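PDB 2NVV: acetyl-CoA hydrolase/transferase family protein from Porphyromonas gingivalis, which probably hydrolyses acetyl-CoA or transfers coenzyme A between acetyl-CoA and another carboxylic acid, and carries bound zinc. Local coordinates for residues P226-I231 against G260-A265; P254-V259 against M281-I286; T393-K398 against I423-V428. One frame throughout, in Å; residues are numbered along the deposited sequence.

Contact 1 (P226-I231 against G260-A265); sequences PVTQAI and GNVANA
Thr228, Val262 and Ala265 carry this packing of two helix starts. Thr228 and Ala265 aim their CB atoms at the facing helix, and Val262 sits beside them. The axes of 226-231 and 261-265 pass 8.3 Å apart and cross at -48°.

Thr228 gives up the most surface. Its hydroxyl lies between the backbone N and the carbonyl carbon (chi1 73°) and is hydrogen-bonded to the carbonyl O of Asp225, the residue just before the helix. The same torsion sets CG2 of Thr228 beside the backbone N, where it meets CG2 of Val262 at 4.2 Å and CB of Asn261 at 4.3 Å. The backbone of Thr228 also takes part: its carbonyl O lies close to CB of Ala265, and OG1 of Thr228 passes the same methyl at 4.2 Å.

Val262 divides its two methyls between two partners. While CG2 faces Thr228, CG1 of Val262 stands opposite the backbone N (chi1 177°) and reaches CG2 of the buried Ile231 at 3.5 Å, the two branched side chains lying aslant to each other. On the other flank the bent chain of Gln229 brings OE1 back to within 4.3 Å of CB of Ala265. Ile231 and Val262 both also rest on Thr392, which seats the inner side of the pair against strand 389-392.

Gly260 is the N-cap of the second helix; with Asn261 and Val262 it belongs to a glycine-rich turn predicted to bind CoA. Between the helices themselves the chemistry is mainly methyl against methyl, without a single hydrogen bond. Packing without directional bonds therefore holds these two faces together, helped by strand 389-392, and the threonine hydroxyl is bonded to Asp225 O on its own side of the interface.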
loop_
_atom_site.group_PDB
_atom_site.type_symbol
_atom_site.label_atom_id
_atom_site.label_comp_id
_atom_site.label_asym_id
_atom_site.label_seq_id
_atom_site.Cartn_x
_atom_site.Cartn_y
_atom_site.Cartn_z
ATOM N N PRO A 226 -32.314 4.314 -5.995
ATOM C CA PRO A 226 -31.987 5.733 -6.144
ATOM C C PRO A 226 -30.664 6.148 -5.550
ATOM O O PRO A 226 -29.971 6.997 -6.120
ATOM C CB PRO A 226 -33.182 6.442 -5.505
ATOM C CG PRO A 226 -33.771 5.422 -4.593
ATOM C CD PRO A 226 -33.648 4.151 -5.393
ATOM N N VAL A 227 -30.300 5.553 -4.415
ATOM C CA VAL A 227 -29.024 5.893 -3.780
ATOM C C VAL A 227 -27.847 5.506 -4.670
ATOM O O VAL A 227 -26.907 6.283 -4.815
ATOM C CB VAL A 227 -28.856 5.214 -2.398
ATOM C CG1 VAL A 227 -27.407 5.330 -1.938
ATOM C CG2 VAL A 227 -29.784 5.878 -1.363
ATOM N N THR A 228 -27.904 4.322 -5.281
ATOM C CA THR A 228 -26.817 3.885 -6.155
ATOM C C THR A 228 -26.841 4.635 -7.484
ATOM O O THR A 228 -25.801 4.827 -8.108
ATOM C CB THR A 228 -26.851 2.346 -6.413
ATOM O OG1 THR A 228 -27.938 2.012 -7.289
ATOM C CG2 THR A 228 -27.010 1.597 -5.105
ATOM N N GLN A 229 -28.025 5.062 -7.913
ATOM C CA GLN A 229 -28.147 5.826 -9.151
ATOM C C GLN A 229 -27.395 7.128 -8.924
ATOM O O GLN A 229 -26.630 7.575 -9.776
ATOM C CB GLN A 229 -29.605 6.157 -9.451
ATOM C CG GLN A 229 -30.470 4.994 -9.875
ATOM C CD GLN A 229 -30.030 4.394 -11.195
ATOM O OE1 GLN A 229 -29.112 3.570 -11.242
ATOM N NE2 GLN A 229 -30.675 4.817 -12.284
ATOM N N ALA A 230 -27.634 7.722 -7.757
ATOM C CA ALA A 230 -26.998 8.966 -7.361
ATOM C C ALA A 230 -25.481 8.786 -7.309
ATOM O O ALA A 230 -24.737 9.530 -7.949
ATOM C CB ALA A 230 -27.528 9.403 -5.996
ATOM N N ILE A 231 -25.030 7.791 -6.552
ATOM C CA ILE A 231 -23.613 7.513 -6.424
ATOM C C ILE A 231 -22.949 7.346 -7.786
ATOM O O ILE A 231 -21.933 7.979 -8.068
ATOM C CB ILE A 231 -23.374 6.236 -5.572
ATOM C CG1 ILE A 231 -23.713 6.522 -4.108
ATOM C CG2 ILE A 231 -21.919 5.760 -5.730
ATOM C CD1 ILE A 231 -23.641 5.334 -3.201
ATOM N N GLY A 260 -20.941 -5.337 -7.843
ATOM C CA GLY A 260 -22.050 -4.896 -7.030
ATOM C C GLY A 260 -22.943 -3.898 -7.726
ATOM O O GLY A 260 -22.683 -3.509 -8.868
ATOM N N ASN A 261 -23.995 -3.482 -7.026
ATOM C CA ASN A 261 -24.965 -2.532 -7.548
ATOM C C ASN A 261 -24.364 -1.172 -7.810
ATOM O O ASN A 261 -24.674 -0.547 -8.818
ATOM C CB ASN A 261 -26.132 -2.396 -6.570
ATOM C CG ASN A 261 -26.966 -3.662 -6.480
ATOM O OD1 ASN A 261 -27.655 -3.894 -5.491
ATOM N ND2 ASN A 261 -26.919 -4.484 -7.525
ATOM N N VAL A 262 -23.519 -0.705 -6.901
ATOM C CA VAL A 262 -22.891 0.604 -7.065
ATOM C C VAL A 262 -22.046 0.561 -8.316
ATOM O O VAL A 262 -22.187 1.407 -9.194
ATOM C CB VAL A 262 -22.010 0.968 -5.861
ATOM C CG1 VAL A 262 -21.316 2.289 -6.104
ATOM C CG2 VAL A 262 -22.862 1.081 -4.625
ATOM N N ALA A 263 -21.181 -0.448 -8.392
ATOM C CA ALA A 263 -20.306 -0.649 -9.542
ATOM C C ALA A 263 -21.118 -0.627 -10.830
ATOM O O ALA A 263 -20.739 0.034 -11.796
ATOM C CB ALA A 263 -19.581 -1.980 -9.418
ATOM N N ASN A 264 -22.229 -1.361 -10.842
ATOM C CA ASN A 264 -23.100 -1.420 -12.013
ATOM C C ASN A 264 -23.635 -0.042 -12.359
ATOM O O ASN A 264 -23.740 0.315 -13.530
ATOM C CB ASN A 264 -24.276 -2.354 -11.754
ATOM C CG ASN A 264 -23.864 -3.796 -11.699
ATOM O OD1 ASN A 264 -24.602 -4.642 -11.197
ATOM N ND2 ASN A 264 -22.687 -4.093 -12.220
ATOM N N ALA A 265 -23.971 0.723 -11.332
ATOM C CA ALA A 265 -24.491 2.068 -11.524
ATOM C C ALA A 265 -23.391 2.972 -12.073
ATOM O O ALA A 265 -23.632 3.783 -12.975
ATOM C CB ALA A 265 -25.022 2.619 -10.200
#

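Contact 2 (P254-V259 against M281-I286); sequences PLQSGV and MYTEVI
Leu255 and Met281 pair as parallel neighbours, joining the two strands of a beta-alpha-beta crossover whose connection is helix 261-272. Their single bridge is held here by Tyr282 N, which donates to Leu255 O at 2.8 Å and almost straight, 176° at the hydrogen. Beyond it the chains part: 254-257 runs on into the Gly258-Val262 turn predicted to bind CoA, and 283-284 forms a bend.

Gln256 spans that divergence. Its CB lies 3.6 Å from the carbonyl O of Tyr282. CG of Gln256, anti to the backbone N (chi1 178°), comes 3.8 Å from CA of Thr283. There the chain folds at chi2 and turns the amide toward Glu284, the predicted residue of the glutamyl-CoA thioester. OE1 is taken by ND2 of Asn351, whereas NE2 of Gln256 ends 3.9 Å from Glu284 OE1, close but not bonded, with the amide and carboxylate planes turned 65° apart. The other carboxylate oxygen, OE2, is held by Asn337 ND2.

At the far end Val259 and Val285 touch through their CG2 methyls, the two side chains crossing at about a right angle. On the side toward helix 261-272, the selenomethionine at Met281 curls back, its CE near OG of Ser257 and its SE 4.0 Å from CB of Leu255.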
loop_
_atom_site.group_PDB
_atom_site.type_symbol
_atom_site.label_atom_id
_atom_site.label_comp_id
_atom_site.label_asym_id
_atom_site.label_seq_id
_atom_site.Cartn_x
_atom_site.Cartn_y
_atom_site.Cartn_z
ATOM N N PRO A 254 -7.360 3.868 -17.927
ATOM C CA PRO A 254 -7.969 2.558 -17.676
ATOM C C PRO A 254 -8.749 2.614 -16.378
ATOM O O PRO A 254 -8.367 3.354 -15.463
ATOM C CB PRO A 254 -6.767 1.627 -17.564
ATOM C CG PRO A 254 -5.745 2.281 -18.406
ATOM C CD PRO A 254 -5.897 3.738 -18.040
ATOM N N LEU A 255 -9.832 1.843 -16.294
ATOM C CA LEU A 255 -10.639 1.819 -15.077
ATOM C C LEU A 255 -10.670 0.476 -14.378
ATOM O O LEU A 255 -10.416 -0.559 -14.977
ATOM C CB LEU A 255 -12.083 2.226 -15.357
ATOM C CG LEU A 255 -12.418 3.638 -15.834
ATOM C CD1 LEU A 255 -13.918 3.711 -16.024
ATOM C CD2 LEU A 255 -11.973 4.687 -14.834
ATOM N N GLN A 256 -10.979 0.523 -13.090
ATOM C CA GLN A 256 -11.104 -0.662 -12.269
ATOM C C GLN A 256 -12.235 -0.377 -11.303
ATOM O O GLN A 256 -12.300 0.711 -10.707
ATOM C CB GLN A 256 -9.812 -0.946 -11.511
ATOM C CG GLN A 256 -9.883 -2.151 -10.582
ATOM C CD GLN A 256 -10.478 -1.821 -9.230
ATOM O OE1 GLN A 256 -10.137 -0.807 -8.618
ATOM N NE2 GLN A 256 -11.362 -2.682 -8.750
ATOM N N SER A 257 -13.153 -1.332 -11.181
ATOM C CA SER A 257 -14.277 -1.169 -10.273
ATOM C C SER A 257 -14.540 -2.507 -9.617
ATOM O O SER A 257 -14.118 -3.551 -10.135
ATOM C CB SER A 257 -15.525 -0.727 -11.037
ATOM O OG SER A 257 -16.155 -1.831 -11.678
ATOM N N GLY A 258 -15.217 -2.483 -8.473
ATOM C CA GLY A 258 -15.535 -3.725 -7.805
ATOM C C GLY A 258 -16.772 -4.338 -8.431
ATOM O O GLY A 258 -17.166 -3.988 -9.539
ATOM N N VAL A 259 -17.384 -5.267 -7.715
ATOM C CA VAL A 259 -18.594 -5.919 -8.183
ATOM C C VAL A 259 -19.739 -5.440 -7.290
ATOM O O VAL A 259 -19.528 -5.153 -6.116
ATOM C CB VAL A 259 -18.460 -7.451 -8.084
ATOM C CG1 VAL A 259 -19.801 -8.126 -8.403
ATOM C CG2 VAL A 259 -17.388 -7.923 -9.048
HETATM N N MSE A 281 -11.031 -1.270 -19.645
HETATM C CA MSE A 281 -11.035 -1.713 -18.258
HETATM C C MSE A 281 -9.745 -2.462 -17.983
HETATM O O MSE A 281 -9.220 -3.163 -18.856
HETATM C CB MSE A 281 -12.181 -2.703 -17.987
HETATM C CG MSE A 281 -13.583 -2.194 -18.258
HETATM SE SE MSE A 281 -14.088 -0.823 -17.034
HETATM C CE MSE A 281 -14.276 -1.897 -15.403
ATOM N N TYR A 282 -9.227 -2.289 -16.777
ATOM C CA TYR A 282 -8.062 -3.028 -16.333
ATOM C C TYR A 282 -8.485 -3.355 -14.908
ATOM O O TYR A 282 -7.928 -2.839 -13.941
ATOM C CB TYR A 282 -6.785 -2.180 -16.339
ATOM C CG TYR A 282 -5.551 -3.061 -16.255
ATOM C CD1 TYR A 282 -5.094 -3.755 -17.373
ATOM C CD2 TYR A 282 -4.908 -3.287 -15.040
ATOM C CE1 TYR A 282 -4.041 -4.650 -17.285
ATOM C CE2 TYR A 282 -3.860 -4.183 -14.942
ATOM C CZ TYR A 282 -3.429 -4.866 -16.067
ATOM O OH TYR A 282 -2.397 -5.777 -15.966
ATOM N N THR A 283 -9.528 -4.184 -14.804
ATOM C CA THR A 283 -10.108 -4.597 -13.517
ATOM C C THR A 283 -9.698 -5.982 -13.033
ATOM O O THR A 283 -8.754 -6.597 -13.531
ATOM C CB THR A 283 -11.655 -4.619 -13.562
ATOM O OG1 THR A 283 -12.086 -5.118 -14.831
ATOM C CG2 THR A 283 -12.231 -3.266 -13.328
ATOM N N GLU A 284 -10.430 -6.441 -12.028
ATOM C CA GLU A 284 -10.241 -7.750 -11.451
ATOM C C GLU A 284 -11.243 -8.655 -12.122
ATOM O O GLU A 284 -10.862 -9.623 -12.784
ATOM C CB GLU A 284 -10.526 -7.735 -9.959
ATOM C CG GLU A 284 -9.365 -7.314 -9.099
ATOM C CD GLU A 284 -9.769 -7.153 -7.652
ATOM O OE1 GLU A 284 -10.467 -6.169 -7.331
ATOM O OE2 GLU A 284 -9.401 -8.012 -6.840
ATOM N N VAL A 285 -12.525 -8.344 -11.945
ATOM C CA VAL A 285 -13.580 -9.160 -12.545
ATOM C C VAL A 285 -14.481 -8.387 -13.522
ATOM O O VAL A 285 -14.981 -7.299 -13.227
ATOM C CB VAL A 285 -14.444 -9.890 -11.441
ATOM C CG1 VAL A 285 -13.893 -9.598 -10.056
ATOM C CG2 VAL A 285 -15.898 -9.495 -11.535
ATOM N N ILE A 286 -14.656 -8.968 -14.702
ATOM C CA ILE A 286 -15.473 -8.380 -15.742
ATOM C C ILE A 286 -16.891 -8.889 -15.537
ATOM O O ILE A 286 -17.129 -10.097 -15.573
ATOM C CB ILE A 286 -14.931 -8.792 -17.124
ATOM C CG1 ILE A 286 -13.453 -8.391 -17.218
ATOM C CG2 ILE A 286 -15.720 -8.138 -18.222
ATOM C CD1 ILE A 286 -12.712 -9.015 -18.372
#

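Contact 3 (T393-K398 against I423-V428); sequences TPSVMK and ISEWGV
Glu425 grips Ser395 through its carboxylate, and these polar bonds dominate the contact. The Ser395 backbone N gives its main bond, 2.9 Å, to Glu425 OE2 on the syn lone pair, with a weak second one to OE1. The hydroxyl, Ser395 OG, donates to OE1 as well, although the modelled separation is too short to trust at this resolution. Glu425 reaches them because its CG sits between its backbone N and carbonyl carbon (chi1 68°) and the chain bends again at chi2.

One backbone bond accompanies these: Thr393 N donates to Ile423 O at 3.2 Å, continuing the pairing of strands 389-392 and 421-424. Beside it, Ser424 CB lies 3.2 Å from Thr393 O.

Trp426 adds van der Waals contact at the edge: its CD1 faces Ser395 CB at 3.6 Å, with OG near the ring plane. His449 meets the indole at about 90°.

Glu425 and Trp426 are the two central residues of a tight turn bracketed by Ser424 N to Gly427 O, 3.2 Å, and a weak return bond from Gly427 N to Ser424 O. This is a tight beta-hairpin between strands 421-424 and 427-430 at the edge of a mixed sheet, here tied through its glutamate to the loop leaving the neighbouring parallel strand.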
loop_
_atom_site.group_PDB
_atom_site.type_symbol
_atom_site.label_atom_id
_atom_site.label_comp_id
_atom_site.label_asym_id
_atom_site.label_seq_id
_atom_site.Cartn_x
_atom_site.Cartn_y
_atom_site.Cartn_z
ATOM N N THR A 393 -19.912 4.595 -1.435
ATOM C CA THR A 393 -20.700 3.974 -0.376
ATOM C C THR A 393 -21.954 4.775 -0.048
ATOM O O THR A 393 -21.913 6.011 0.059
ATOM C CB THR A 393 -19.917 3.857 0.949
ATOM O OG1 THR A 393 -20.783 3.350 1.967
ATOM C CG2 THR A 393 -19.408 5.226 1.404
ATOM N N PRO A 394 -23.100 4.090 0.087
ATOM C CA PRO A 394 -24.305 4.839 0.429
ATOM C C PRO A 394 -23.980 5.459 1.782
ATOM O O PRO A 394 -23.236 4.875 2.559
ATOM C CB PRO A 394 -25.377 3.751 0.493
ATOM C CG PRO A 394 -24.600 2.497 0.803
ATOM C CD PRO A 394 -23.394 2.655 -0.075
ATOM N N SER A 395 -24.502 6.647 2.055
ATOM C CA SER A 395 -24.203 7.328 3.317
ATOM C C SER A 395 -24.713 6.612 4.563
ATOM O O SER A 395 -24.073 6.659 5.613
ATOM C CB SER A 395 -24.767 8.753 3.293
ATOM O OG SER A 395 -26.183 8.751 3.360
ATOM N N VAL A 396 -25.859 5.948 4.459
ATOM C CA VAL A 396 -26.422 5.271 5.617
ATOM C C VAL A 396 -26.862 3.847 5.349
ATOM O O VAL A 396 -26.759 3.345 4.235
ATOM C CB VAL A 396 -27.636 6.063 6.184
ATOM C CG1 VAL A 396 -27.193 7.464 6.603
ATOM C CG2 VAL A 396 -28.749 6.136 5.151
HETATM N N MSE A 397 -27.390 3.214 6.385
HETATM C CA MSE A 397 -27.844 1.832 6.316
HETATM C C MSE A 397 -28.947 1.639 7.359
HETATM O O MSE A 397 -29.191 2.536 8.179
HETATM C CB MSE A 397 -26.655 0.933 6.624
HETATM C CG MSE A 397 -26.932 -0.545 6.642
HETATM SE SE MSE A 397 -25.351 -1.498 7.246
HETATM C CE MSE A 397 -24.189 -1.023 5.715
ATOM N N LYS A 398 -29.604 0.481 7.328
ATOM C CA LYS A 398 -30.681 0.164 8.268
ATOM C C LYS A 398 -31.640 1.331 8.473
ATOM O O LYS A 398 -31.782 1.841 9.588
ATOM C CB LYS A 398 -30.106 -0.256 9.628
ATOM C CG LYS A 398 -29.253 -1.528 9.590
ATOM C CD LYS A 398 -30.066 -2.756 9.134
ATOM C CE LYS A 398 -29.207 -4.028 9.031
ATOM N NZ LYS A 398 -28.600 -4.457 10.340
ATOM N N ILE A 423 -17.069 9.175 -2.361
ATOM C CA ILE A 423 -18.319 9.601 -2.964
ATOM C C ILE A 423 -19.565 8.844 -2.486
ATOM O O ILE A 423 -19.607 7.614 -2.502
ATOM C CB ILE A 423 -18.235 9.449 -4.498
ATOM C CG1 ILE A 423 -17.124 10.334 -5.043
ATOM C CG2 ILE A 423 -19.571 9.795 -5.139
ATOM C CD1 ILE A 423 -16.807 10.095 -6.503
ATOM N N SER A 424 -20.581 9.580 -2.054
ATOM C CA SER A 424 -21.838 8.955 -1.645
ATOM C C SER A 424 -22.937 9.584 -2.507
ATOM O O SER A 424 -22.643 10.285 -3.473
ATOM C CB SER A 424 -22.118 9.177 -0.151
ATOM O OG SER A 424 -22.415 10.527 0.135
ATOM N N GLU A 425 -24.193 9.333 -2.181
ATOM C CA GLU A 425 -25.280 9.903 -2.963
ATOM C C GLU A 425 -25.386 11.417 -2.778
ATOM O O GLU A 425 -25.958 12.116 -3.618
ATOM C CB GLU A 425 -26.610 9.255 -2.583
ATOM C CG GLU A 425 -27.130 9.579 -1.170
ATOM C CD GLU A 425 -26.528 8.722 -0.060
ATOM O OE1 GLU A 425 -27.094 8.729 1.046
ATOM O OE2 GLU A 425 -25.501 8.049 -0.269
ATOM N N TRP A 426 -24.811 11.913 -1.687
ATOM C CA TRP A 426 -24.844 13.324 -1.349
ATOM C C TRP A 426 -23.832 14.215 -2.058
ATOM O O TRP A 426 -24.029 15.421 -2.139
ATOM C CB TRP A 426 -24.680 13.480 0.158
ATOM C CG TRP A 426 -25.812 12.896 0.922
ATOM C CD1 TRP A 426 -25.746 11.921 1.869
ATOM C CD2 TRP A 426 -27.191 13.261 0.814
ATOM N NE1 TRP A 426 -27.005 11.652 2.360
ATOM C CE2 TRP A 426 -27.908 12.464 1.726
ATOM C CE3 TRP A 426 -27.891 14.190 0.034
ATOM C CZ2 TRP A 426 -29.287 12.566 1.881
ATOM C CZ3 TRP A 426 -29.260 14.289 0.187
ATOM C CH2 TRP A 426 -29.945 13.482 1.104
ATOM N N GLY A 427 -22.750 13.634 -2.564
ATOM C CA GLY A 427 -21.746 14.438 -3.241
ATOM C C GLY A 427 -20.390 13.785 -3.172
ATOM O O GLY A 427 -20.281 12.656 -2.707
ATOM N N VAL A 428 -19.358 14.489 -3.627
ATOM C CA VAL A 428 -18.013 13.929 -3.619
ATOM C C VAL A 428 -17.046 14.737 -2.753
ATOM O O VAL A 428 -17.115 15.968 -2.703
ATOM C CB VAL A 428 -17.439 13.839 -5.058
ATOM C CG1 VAL A 428 -18.544 13.493 -6.035
ATOM C CG2 VAL A 428 -16.770 15.127 -5.442
#

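Overall arrangement
All three contacts gather round the five-stranded mixed sheet. Contact 1 and contact 2 interlock along the chain: strand 255-257 leads through the turn at Gly258-Gly260 into helix 261-272, where Ala263 CB touches the carbonyl O of Gly258. Contact 3 joins the other side of contact 1: Val227 CG1 meets Pro394 CB at 3.5 Å, Ala230 packs on Glu425, and the side chains of Pro394 and Val262 are about 5 Å apart. Contacts 2 and 3 stay about 11 Å apart at their nearest atoms. The side chain of Glu284 in contact 2, the predicted catalytic residue, is about 3 Å from Gly378, a predicted CoA-binding residue; Lys398, another, belongs to contact 3.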